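Local coordinates for HIT domain-containing protein (Sulfolobus tokodaii, PDB 2EO4) that probably binds and hydrolyses nucleotides as a zinc-containing member of the histidine triad family, perhaps with adenylylsulfatase activity, at residues A[1-6]-A[94-99]; A[12-17]-A[124-129]; A[22-27]-A[34-39]; A[45-50]-A[80-85]. All blocks are in the same frame, centred on the assembly; numbering follows the deposited sequence.

Overall arrangement
All four contacts reach one antiparallel sheet, which carries the predicted active site. Contact 3, near the centre of the chain and almost wholly buried, is mainly strand pairing by backbone hydrogen bonds, with an aspartate over a histidine ring at one end. Its strand 36-40 neighbours strand 97-102 of contact 1, where chemistry changes to zinc ligation, aromatic packing and phosphate binding. Contact 4 shares that phosphate and carries the edge strand 77-84, which pairs with a strand of the second subunit, so the sheet runs on; aliphatic packing dominates there. Contact 2, partly buried, sets helix 122-143 against the outermost strand 15-18 through a tyrosine and a glutamine, about 23 Å from contact 4 between centres.

Contact 1: A[1-6]-A[94-99]; sequences CTFCSI and HLHVHI. With ZN (zinc ion), chain B; PO4 (phosphate ion), chain C.
The zinc ion draws C1, C4 and H94 together: H94 ND1 coordinates it at 2.1 Å, and the sulfurs C1 SG and C4 SG each lie 2.3 Å from the metal. H43 supplies the fourth ligand, giving a Cys2His2 site whose two cysteines form a CxxC pair at the start of helix 2-7. C4 SG sits at the edge of the H94 ring, near its plane, while F3 CB rests over the centre of one face, 3.7 Å from the ring centroid. H94 NE2, the other ring nitrogen, bonds to P40 O. The F3 ring turns an edge toward the H94 face, with planes 67° apart. This aromatic cluster ties the zinc site to the histidine triad motif HLHVH, in which H96 is the predicted nucleophile. H96 CG stands between its backbone N and carbonyl carbon (chi1 58°), turning one ring face to F3 CE2, 3.5 Å from H96 CG, while H96 ND1 donates to H94 O at 2.7 Å. H96 NE2 meets O1 of a phosphate, probably from the crystallisation liquor, at 2.6 Å, nearly straight at 167°. H98 NE2 donates to phosphate O2 at 3.0 Å, and H98 ND1 is hydrogen-bonded to H35 NE2.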
# COMPACT_ATOMS: atom_id res chain seq x y z
N CYS A 1 -18.04 3.28 -13.70
CA CYS A 1 -17.01 3.23 -12.62
C CYS A 1 -17.30 4.28 -11.56
O CYS A 1 -17.46 5.46 -11.86
CB CYS A 1 -15.62 3.47 -13.21
SG CYS A 1 -14.31 3.56 -11.95
N THR A 2 -17.36 3.85 -10.30
CA THR A 2 -17.65 4.77 -9.21
C THR A 2 -16.64 5.92 -9.11
O THR A 2 -17.04 7.07 -8.93
CB THR A 2 -17.73 4.01 -7.87
OG1 THR A 2 -18.87 3.15 -7.87
CG2 THR A 2 -17.84 4.98 -6.70
N PHE A 3 -15.35 5.62 -9.24
CA PHE A 3 -14.36 6.69 -9.14
C PHE A 3 -14.30 7.60 -10.36
O PHE A 3 -14.16 8.82 -10.22
CB PHE A 3 -12.98 6.12 -8.81
CG PHE A 3 -12.86 5.68 -7.37
CD1 PHE A 3 -13.28 6.52 -6.34
CD2 PHE A 3 -12.36 4.42 -7.05
CE1 PHE A 3 -13.23 6.10 -5.01
CE2 PHE A 3 -12.30 3.99 -5.72
CZ PHE A 3 -12.73 4.83 -4.71
N CYS A 4 -14.41 7.03 -11.56
CA CYS A 4 -14.41 7.86 -12.76
C CYS A 4 -15.62 8.79 -12.67
O CYS A 4 -15.55 9.96 -13.05
CB CYS A 4 -14.49 7.01 -14.03
SG CYS A 4 -12.92 6.24 -14.53
N SER A 5 -16.73 8.27 -12.14
CA SER A 5 -17.95 9.06 -11.99
C SER A 5 -17.75 10.22 -11.02
O SER A 5 -18.21 11.33 -11.27
CB SER A 5 -19.11 8.18 -11.51
OG SER A 5 -19.48 7.23 -12.49
N ILE A 6 -17.07 9.96 -9.91
CA ILE A 6 -16.83 11.01 -8.94
C ILE A 6 -15.88 12.06 -9.53
O ILE A 6 -16.06 13.25 -9.32
CB ILE A 6 -16.26 10.42 -7.63
CG1 ILE A 6 -17.34 9.58 -6.94
CG2 ILE A 6 -15.78 11.54 -6.71
CD1 ILE A 6 -16.87 8.79 -5.74
N HIS A 94 -11.03 0.30 -9.94
CA HIS A 94 -10.37 1.52 -10.36
C HIS A 94 -9.33 1.66 -9.25
O HIS A 94 -9.69 1.84 -8.09
CB HIS A 94 -11.33 2.72 -10.31
CG HIS A 94 -10.68 4.03 -10.68
ND1 HIS A 94 -11.06 4.76 -11.78
CD2 HIS A 94 -9.68 4.72 -10.09
CE1 HIS A 94 -10.33 5.86 -11.85
NE2 HIS A 94 -9.48 5.86 -10.84
N LEU A 95 -8.06 1.54 -9.62
CA LEU A 95 -6.97 1.61 -8.66
C LEU A 95 -7.12 2.71 -7.61
O LEU A 95 -7.24 3.89 -7.94
CB LEU A 95 -5.64 1.81 -9.40
CG LEU A 95 -4.37 2.12 -8.59
CD1 LEU A 95 -4.14 1.09 -7.50
CD2 LEU A 95 -3.19 2.16 -9.55
N HIS A 96 -7.12 2.31 -6.35
CA HIS A 96 -7.22 3.26 -5.26
C HIS A 96 -6.49 2.73 -4.05
O HIS A 96 -6.47 1.53 -3.80
CB HIS A 96 -8.68 3.58 -4.90
CG HIS A 96 -9.49 2.38 -4.50
ND1 HIS A 96 -9.84 1.39 -5.39
CD2 HIS A 96 -10.07 2.06 -3.33
CE1 HIS A 96 -10.61 0.51 -4.78
NE2 HIS A 96 -10.77 0.89 -3.53
N VAL A 97 -5.90 3.66 -3.30
CA VAL A 97 -5.17 3.32 -2.09
C VAL A 97 -5.97 3.82 -0.90
O VAL A 97 -6.38 4.98 -0.87
CB VAL A 97 -3.78 4.01 -2.07
CG1 VAL A 97 -3.09 3.75 -0.73
CG2 VAL A 97 -2.92 3.47 -3.21
N HIS A 98 -6.20 2.93 0.06
CA HIS A 98 -6.95 3.29 1.26
C HIS A 98 -6.00 3.89 2.29
O HIS A 98 -4.89 3.39 2.48
CB HIS A 98 -7.56 2.04 1.91
CG HIS A 98 -8.61 1.37 1.09
ND1 HIS A 98 -9.96 1.61 1.26
CD2 HIS A 98 -8.52 0.42 0.12
CE1 HIS A 98 -10.65 0.84 0.44
NE2 HIS A 98 -9.80 0.11 -0.27
N ILE A 99 -6.44 4.95 2.96
CA ILE A 99 -5.68 5.56 4.05
C ILE A 99 -6.69 5.49 5.18
O ILE A 99 -7.69 6.22 5.19
CB ILE A 99 -5.31 7.04 3.80
CG1 ILE A 99 -4.42 7.16 2.57
CG2 ILE A 99 -4.54 7.58 5.02
CD1 ILE A 99 -4.08 8.62 2.20
ZN ZN B . -12.57 4.36 -13.18
P PO4 C . -11.68 -2.00 -2.35
O1 PO4 C . -12.10 -0.63 -1.97
O2 PO4 C . -10.23 -2.17 -2.12
O3 PO4 C . -12.44 -2.98 -1.52
O4 PO4 C . -11.99 -2.22 -3.79

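Contact 2: A[12-17]-A[124-129]; sequences EGYFVY and YYELLQ
Y14 lies with one ring face against the helix, and Y125 CB stands over the centre of that face, 3.4 Å from the ring centroid and almost on its normal: a CH-pi contact. The two rings themselves are nearly parallel, at 25°, but slid so far apart that they barely overlap. At the far side of the Y14 ring, CE2 comes within 4.1 Å of E126 CG. Replacing Y14 with an alanine would probably leave Y125 CB without the ring that it rests on and open a gap between the two segments. V16 makes a lighter apolar contact, its CG1 resting on the helix backbone at Q129 CA, 3.9 Å away. These contacts join helix 122-143 to strand 15-18, at the edge of the chain's antiparallel sheet, and to the residue before it; a classic beta bulge lies here, V16 and Y17 both facing A24. Among polar contacts, Q129 NE2 donates to F15 O at 3.0 Å with an angle of 155°. The acceptor lies in the amide plane, and the extended glutamine chain, CG anti to the backbone N (chi1 174°), carries the amide to the strand. Q129 OE1 lies at the edge of the Y14 ring. A water accepts from F15 N at 3.0 Å and weakly from Q129 NE2. Y125 OH, leading away from the strand, is hydrogen-bonded to K28 O and Q120 N.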
# COMPACT_ATOMS: atom_id res chain seq x y z
N GLU A 12 -21.71 11.97 -6.42
CA GLU A 12 -21.23 12.72 -5.27
C GLU A 12 -20.01 12.11 -4.59
O GLU A 12 -19.92 10.89 -4.40
CB GLU A 12 -22.36 12.88 -4.24
CG GLU A 12 -21.97 13.64 -2.99
CD GLU A 12 -23.15 13.88 -2.07
OE1 GLU A 12 -24.11 14.54 -2.50
OE2 GLU A 12 -23.10 13.40 -0.92
N GLY A 13 -19.07 12.98 -4.22
CA GLY A 13 -17.86 12.57 -3.54
C GLY A 13 -17.20 13.80 -2.95
O GLY A 13 -17.25 14.87 -3.55
N TYR A 14 -16.61 13.67 -1.77
CA TYR A 14 -15.94 14.80 -1.12
C TYR A 14 -14.43 14.77 -1.33
O TYR A 14 -13.73 13.96 -0.72
CB TYR A 14 -16.25 14.82 0.38
CG TYR A 14 -17.67 15.24 0.70
CD1 TYR A 14 -18.74 14.38 0.47
CD2 TYR A 14 -17.94 16.51 1.21
CE1 TYR A 14 -20.05 14.77 0.74
CE2 TYR A 14 -19.24 16.92 1.48
CZ TYR A 14 -20.29 16.04 1.25
OH TYR A 14 -21.59 16.44 1.51
N PHE A 15 -13.94 15.66 -2.18
CA PHE A 15 -12.50 15.74 -2.46
C PHE A 15 -11.73 16.42 -1.34
O PHE A 15 -12.17 17.45 -0.82
CB PHE A 15 -12.24 16.53 -3.75
CG PHE A 15 -12.67 15.84 -5.01
CD1 PHE A 15 -14.02 15.66 -5.30
CD2 PHE A 15 -11.72 15.36 -5.91
CE1 PHE A 15 -14.42 15.04 -6.47
CE2 PHE A 15 -12.11 14.74 -7.09
CZ PHE A 15 -13.46 14.57 -7.37
N VAL A 16 -10.58 15.86 -0.98
CA VAL A 16 -9.73 16.48 0.03
C VAL A 16 -8.40 16.84 -0.63
O VAL A 16 -7.58 17.56 -0.06
CB VAL A 16 -9.47 15.55 1.25
CG1 VAL A 16 -10.79 15.27 1.97
CG2 VAL A 16 -8.80 14.26 0.81
N TYR A 17 -8.21 16.34 -1.85
CA TYR A 17 -7.01 16.63 -2.64
C TYR A 17 -7.29 16.40 -4.11
O TYR A 17 -8.00 15.46 -4.49
CB TYR A 17 -5.83 15.73 -2.23
CG TYR A 17 -4.60 15.97 -3.10
CD1 TYR A 17 -3.70 16.99 -2.81
CD2 TYR A 17 -4.38 15.20 -4.25
CE1 TYR A 17 -2.61 17.25 -3.63
CE2 TYR A 17 -3.29 15.46 -5.09
CZ TYR A 17 -2.41 16.48 -4.77
OH TYR A 17 -1.33 16.74 -5.58
N TYR A 124 -20.49 15.01 8.80
CA TYR A 124 -19.20 14.32 8.88
C TYR A 124 -18.32 14.62 7.68
O TYR A 124 -17.15 14.99 7.83
CB TYR A 124 -19.43 12.80 8.95
CG TYR A 124 -18.20 11.97 8.63
CD1 TYR A 124 -17.25 11.68 9.62
CD2 TYR A 124 -17.97 11.51 7.34
CE1 TYR A 124 -16.11 10.94 9.32
CE2 TYR A 124 -16.82 10.77 7.03
CZ TYR A 124 -15.90 10.48 8.03
OH TYR A 124 -14.78 9.75 7.73
N TYR A 125 -18.88 14.47 6.48
CA TYR A 125 -18.13 14.70 5.25
C TYR A 125 -17.70 16.16 5.09
O TYR A 125 -16.58 16.43 4.65
CB TYR A 125 -18.98 14.29 4.04
CG TYR A 125 -19.42 12.84 4.10
CD1 TYR A 125 -18.55 11.81 3.73
CD2 TYR A 125 -20.68 12.50 4.59
CE1 TYR A 125 -18.93 10.47 3.84
CE2 TYR A 125 -21.07 11.17 4.71
CZ TYR A 125 -20.19 10.16 4.34
OH TYR A 125 -20.57 8.85 4.48
N GLU A 126 -18.58 17.08 5.45
CA GLU A 126 -18.26 18.49 5.32
C GLU A 126 -17.12 18.90 6.25
O GLU A 126 -16.18 19.57 5.83
CB GLU A 126 -19.50 19.34 5.59
CG GLU A 126 -20.68 18.97 4.70
CD GLU A 126 -21.90 19.83 4.94
OE1 GLU A 126 -22.26 20.03 6.12
OE2 GLU A 126 -22.50 20.30 3.95
N LEU A 127 -17.19 18.46 7.50
CA LEU A 127 -16.15 18.80 8.47
C LEU A 127 -14.81 18.14 8.15
O LEU A 127 -13.77 18.80 8.15
CB LEU A 127 -16.58 18.39 9.88
CG LEU A 127 -15.56 18.67 10.98
CD1 LEU A 127 -15.22 20.16 11.01
CD2 LEU A 127 -16.11 18.22 12.32
N LEU A 128 -14.82 16.84 7.90
CA LEU A 128 -13.59 16.13 7.59
C LEU A 128 -12.89 16.70 6.36
O LEU A 128 -11.67 16.85 6.35
CB LEU A 128 -13.86 14.63 7.38
CG LEU A 128 -13.73 13.76 8.62
CD1 LEU A 128 -12.28 13.78 9.10
CD2 LEU A 128 -14.66 14.25 9.72
N GLN A 129 -13.67 17.01 5.34
CA GLN A 129 -13.12 17.58 4.11
C GLN A 129 -12.41 18.90 4.42
O GLN A 129 -11.28 19.12 4.00
CB GLN A 129 -14.23 17.83 3.10
CG GLN A 129 -13.77 18.55 1.84
CD GLN A 129 -14.92 18.95 0.94
OE1 GLN A 129 -15.84 19.66 1.37
NE2 GLN A 129 -14.88 18.51 -0.31
O HOH W 1 -15.69 17.84 -3.16

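Contact 3: A[22-27]-A[34-39]; sequences FAAILD and GHTLVI
Both D27 and H35 carry CG anti to the backbone N (chi1 -170° and -176°), and these matching torsions set the aspartate over one face of the imidazole. D27 CB lies 3.8 Å from the H35 ring centroid, close to the ring normal, as a CH-pi contact. D27 OD2 stands above the same ring, offset toward the rim and 3.2 Å from H35 CE1. This approach is not a hydrogen bond; the polar partners lie elsewhere, D27 OD1 taking the N-H of Y29 and H35 ND1 bonding to V31 N. Next to this pair the backbones join through D27 N to H35 O at 2.9 Å. Along the ladder, A23 with I39 and I25 with L37 are hydrogen-bonded pairs, each bonded in both directions; I39 N to A23 O is the straightest, at 2.8 Å and 177°. A24 with V38 and L26 with T36 are non-hydrogen-bonded pairs. On the face of A23, I25, L37 and I39, the methyls I25 CD1 and I39 CD1 meet at 4.0 Å, and F3 of helix 2-7 packs on L37 and I39. The two strands form an antiparallel beta hairpin of the HIT fold, whose I39 and H35 adjoin the histidine triad at H96 and H98.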
# COMPACT_ATOMS: atom_id res chain seq x y z
N PHE A 22 -4.39 13.27 -10.25
CA PHE A 22 -4.76 12.49 -9.07
C PHE A 22 -5.79 13.20 -8.20
O PHE A 22 -6.04 14.39 -8.35
CB PHE A 22 -3.53 12.18 -8.22
CG PHE A 22 -2.51 11.34 -8.92
CD1 PHE A 22 -1.63 11.91 -9.84
CD2 PHE A 22 -2.45 9.97 -8.70
CE1 PHE A 22 -0.71 11.12 -10.53
CE2 PHE A 22 -1.54 9.17 -9.39
CZ PHE A 22 -0.67 9.75 -10.31
N ALA A 23 -6.38 12.43 -7.28
CA ALA A 23 -7.36 12.97 -6.36
C ALA A 23 -7.45 12.07 -5.13
O ALA A 23 -7.07 10.90 -5.17
CB ALA A 23 -8.73 13.07 -7.03
N ALA A 24 -7.94 12.64 -4.04
CA ALA A 24 -8.14 11.90 -2.80
C ALA A 24 -9.57 12.25 -2.41
O ALA A 24 -9.94 13.42 -2.38
CB ALA A 24 -7.16 12.37 -1.73
N ILE A 25 -10.37 11.22 -2.13
CA ILE A 25 -11.77 11.42 -1.80
C ILE A 25 -12.13 10.69 -0.51
O ILE A 25 -11.63 9.59 -0.26
CB ILE A 25 -12.65 10.86 -2.94
CG1 ILE A 25 -12.30 11.60 -4.24
CG2 ILE A 25 -14.13 11.01 -2.60
CD1 ILE A 25 -12.58 10.79 -5.49
N LEU A 26 -12.98 11.29 0.31
CA LEU A 26 -13.39 10.63 1.55
C LEU A 26 -14.19 9.38 1.19
O LEU A 26 -15.00 9.40 0.26
CB LEU A 26 -14.27 11.56 2.40
CG LEU A 26 -13.60 12.76 3.07
CD1 LEU A 26 -14.64 13.58 3.81
CD2 LEU A 26 -12.53 12.27 4.03
N ASP A 27 -13.94 8.30 1.92
CA ASP A 27 -14.67 7.05 1.69
C ASP A 27 -16.10 7.29 2.15
O ASP A 27 -16.33 7.85 3.23
CB ASP A 27 -14.03 5.92 2.51
CG ASP A 27 -14.58 4.55 2.12
OD1 ASP A 27 -15.80 4.33 2.22
OD2 ASP A 27 -13.77 3.68 1.73
N GLY A 34 -12.08 9.70 8.95
CA GLY A 34 -11.07 10.24 8.05
C GLY A 34 -10.62 9.30 6.95
O GLY A 34 -9.75 9.65 6.15
N HIS A 35 -11.20 8.10 6.91
CA HIS A 35 -10.87 7.10 5.89
C HIS A 35 -10.97 7.77 4.52
O HIS A 35 -12.02 8.30 4.15
CB HIS A 35 -11.85 5.92 6.01
CG HIS A 35 -11.57 4.78 5.08
ND1 HIS A 35 -12.30 3.61 5.11
CD2 HIS A 35 -10.66 4.63 4.09
CE1 HIS A 35 -11.85 2.79 4.17
NE2 HIS A 35 -10.86 3.38 3.54
N THR A 36 -9.87 7.73 3.77
CA THR A 36 -9.80 8.37 2.47
C THR A 36 -9.22 7.45 1.40
O THR A 36 -8.46 6.53 1.71
CB THR A 36 -8.93 9.64 2.56
OG1 THR A 36 -9.58 10.58 3.42
CG2 THR A 36 -8.70 10.27 1.18
N LEU A 37 -9.60 7.69 0.15
CA LEU A 37 -9.11 6.91 -0.97
C LEU A 37 -8.32 7.82 -1.90
O LEU A 37 -8.79 8.89 -2.27
CB LEU A 37 -10.29 6.30 -1.72
CG LEU A 37 -11.29 5.64 -0.76
CD1 LEU A 37 -12.61 5.39 -1.43
CD2 LEU A 37 -10.67 4.36 -0.21
N VAL A 38 -7.11 7.40 -2.26
CA VAL A 38 -6.27 8.19 -3.16
C VAL A 38 -6.31 7.47 -4.49
O VAL A 38 -6.06 6.27 -4.56
CB VAL A 38 -4.82 8.27 -2.66
CG1 VAL A 38 -4.00 9.14 -3.62
CG2 VAL A 38 -4.78 8.86 -1.26
N ILE A 39 -6.63 8.20 -5.55
CA ILE A 39 -6.74 7.58 -6.85
C ILE A 39 -6.14 8.34 -8.01
O ILE A 39 -6.05 9.58 -7.99
CB ILE A 39 -8.23 7.37 -7.24
CG1 ILE A 39 -8.90 8.74 -7.43
CG2 ILE A 39 -8.96 6.61 -6.15
CD1 ILE A 39 -10.30 8.68 -8.01
O HOH W 2 -14.51 9.07 5.19

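Contact 4: A[45-50]-A[80-85]; sequences ENYLEA and LLTNIG. With PO4 (phosphate ion), chain C.
I84 reaches across to three residues of the 45-50 loop. Its terminal CD1 lies against L48 CG at 3.6 Å and Y47 CB at 3.9 Å, while the CG2 branch meets the flat amide of N46, 3.7 Å from N46 CG. The two branches part at CB: CG1 is anti to the carbonyl carbon (chi1 -60°), CG2 anti to the backbone N. An alanine in place of I84 would probably leave L48, Y47 and the N46 amide without their apolar partner and open a gap between loop and strand. Beside this, T82 CG2 approaches the Y47 ring at CD2, 4.0 Å away. A water bridges the segments, accepting from Y47 N at 3.0 Å and donating to T82 OG1 and N83 O. The strand here is the edge of the chain's own antiparallel sheet, and it pairs with a strand of the second subunit, so the sheet of this HIT-family dimer runs on across the interface. N83 turns the other way from I84, its ND2 donating to phosphate O2 at 2.8 Å beside H96 and H98. Within the loop, N46 OD1 receives weak bonds from L48 N and E49 N, consistent with the turn at 47-49. Y47 OH bonds to A59 O of the second subunit, and T82 OG1 to H96 O.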
# COMPACT_ATOMS: atom_id res chain seq x y z
N GLU A 45 -7.54 -0.94 -13.79
CA GLU A 45 -8.27 -1.95 -13.03
C GLU A 45 -7.74 -2.17 -11.62
O GLU A 45 -8.51 -2.36 -10.67
CB GLU A 45 -8.24 -3.29 -13.77
CG GLU A 45 -9.08 -3.30 -15.04
CD GLU A 45 -10.56 -3.14 -14.76
OE1 GLU A 45 -11.13 -4.00 -14.06
OE2 GLU A 45 -11.16 -2.15 -15.24
N ASN A 46 -6.42 -2.15 -11.49
CA ASN A 46 -5.77 -2.35 -10.20
C ASN A 46 -4.33 -1.86 -10.25
O ASN A 46 -3.89 -1.31 -11.26
CB ASN A 46 -5.80 -3.84 -9.83
CG ASN A 46 -5.14 -4.71 -10.88
OD1 ASN A 46 -3.96 -4.54 -11.19
ND2 ASN A 46 -5.89 -5.66 -11.44
N TYR A 47 -3.60 -2.05 -9.15
CA TYR A 47 -2.22 -1.61 -9.03
C TYR A 47 -1.29 -2.18 -10.11
O TYR A 47 -0.41 -1.47 -10.62
CB TYR A 47 -1.70 -2.00 -7.64
CG TYR A 47 -0.37 -1.39 -7.24
CD1 TYR A 47 0.84 -1.96 -7.63
CD2 TYR A 47 -0.33 -0.24 -6.46
CE1 TYR A 47 2.06 -1.41 -7.24
CE2 TYR A 47 0.88 0.32 -6.06
CZ TYR A 47 2.07 -0.27 -6.46
OH TYR A 47 3.27 0.28 -6.06
N LEU A 48 -1.48 -3.44 -10.46
CA LEU A 48 -0.64 -4.11 -11.45
C LEU A 48 -0.82 -3.63 -12.89
O LEU A 48 0.05 -3.84 -13.73
CB LEU A 48 -0.87 -5.62 -11.38
CG LEU A 48 -0.74 -6.23 -9.98
CD1 LEU A 48 -1.00 -7.72 -10.05
CD2 LEU A 48 0.64 -5.95 -9.41
N GLU A 49 -1.95 -2.98 -13.17
CA GLU A 49 -2.23 -2.51 -14.52
C GLU A 49 -1.76 -1.08 -14.78
O GLU A 49 -1.78 -0.62 -15.92
CB GLU A 49 -3.73 -2.60 -14.81
CG GLU A 49 -4.29 -4.01 -14.81
CD GLU A 49 -3.64 -4.90 -15.85
OE1 GLU A 49 -3.42 -4.42 -16.99
OE2 GLU A 49 -3.35 -6.08 -15.54
N ALA A 50 -1.34 -0.39 -13.73
CA ALA A 50 -0.88 0.99 -13.86
C ALA A 50 0.58 1.06 -14.31
O ALA A 50 1.39 0.21 -13.95
CB ALA A 50 -1.04 1.72 -12.54
N LEU A 80 -2.22 1.81 5.26
CA LEU A 80 -2.30 2.09 3.83
C LEU A 80 -2.44 0.76 3.10
O LEU A 80 -1.69 -0.17 3.38
CB LEU A 80 -1.03 2.78 3.32
CG LEU A 80 -0.60 4.07 4.01
CD1 LEU A 80 0.52 4.71 3.20
CD2 LEU A 80 -1.78 5.01 4.13
N LEU A 81 -3.38 0.67 2.18
CA LEU A 81 -3.53 -0.59 1.46
C LEU A 81 -4.25 -0.46 0.13
O LEU A 81 -4.99 0.49 -0.11
CB LEU A 81 -4.28 -1.62 2.32
CG LEU A 81 -5.75 -1.33 2.64
CD1 LEU A 81 -6.47 -2.64 2.89
CD2 LEU A 81 -5.84 -0.42 3.85
N THR A 82 -3.99 -1.43 -0.74
CA THR A 82 -4.66 -1.47 -2.02
C THR A 82 -4.87 -2.94 -2.31
O THR A 82 -4.00 -3.77 -2.03
CB THR A 82 -3.85 -0.79 -3.14
OG1 THR A 82 -4.65 -0.74 -4.33
CG2 THR A 82 -2.54 -1.53 -3.41
N ASN A 83 -6.04 -3.26 -2.85
CA ASN A 83 -6.39 -4.64 -3.14
C ASN A 83 -6.43 -4.94 -4.62
O ASN A 83 -6.90 -4.12 -5.41
CB ASN A 83 -7.75 -4.95 -2.51
CG ASN A 83 -7.76 -4.74 -1.02
OD1 ASN A 83 -6.90 -5.27 -0.31
ND2 ASN A 83 -8.73 -3.96 -0.53
N ILE A 84 -5.94 -6.12 -4.98
CA ILE A 84 -5.91 -6.55 -6.38
C ILE A 84 -6.70 -7.84 -6.50
O ILE A 84 -6.24 -8.89 -6.04
CB ILE A 84 -4.46 -6.80 -6.84
CG1 ILE A 84 -3.63 -5.52 -6.70
CG2 ILE A 84 -4.45 -7.28 -8.29
CD1 ILE A 84 -2.12 -5.77 -6.69
N GLY A 85 -7.88 -7.77 -7.10
CA GLY A 85 -8.70 -8.96 -7.27
C GLY A 85 -9.77 -9.11 -6.20
O GLY A 85 -9.58 -8.71 -5.04
P PO4 C . -11.68 -2.00 -2.35
O1 PO4 C . -12.10 -0.63 -1.97
O2 PO4 C . -10.23 -2.17 -2.12
O3 PO4 C . -12.44 -2.98 -1.52
O4 PO4 C . -11.99 -2.22 -3.79
O HOH W 3 -5.22 -2.19 -6.67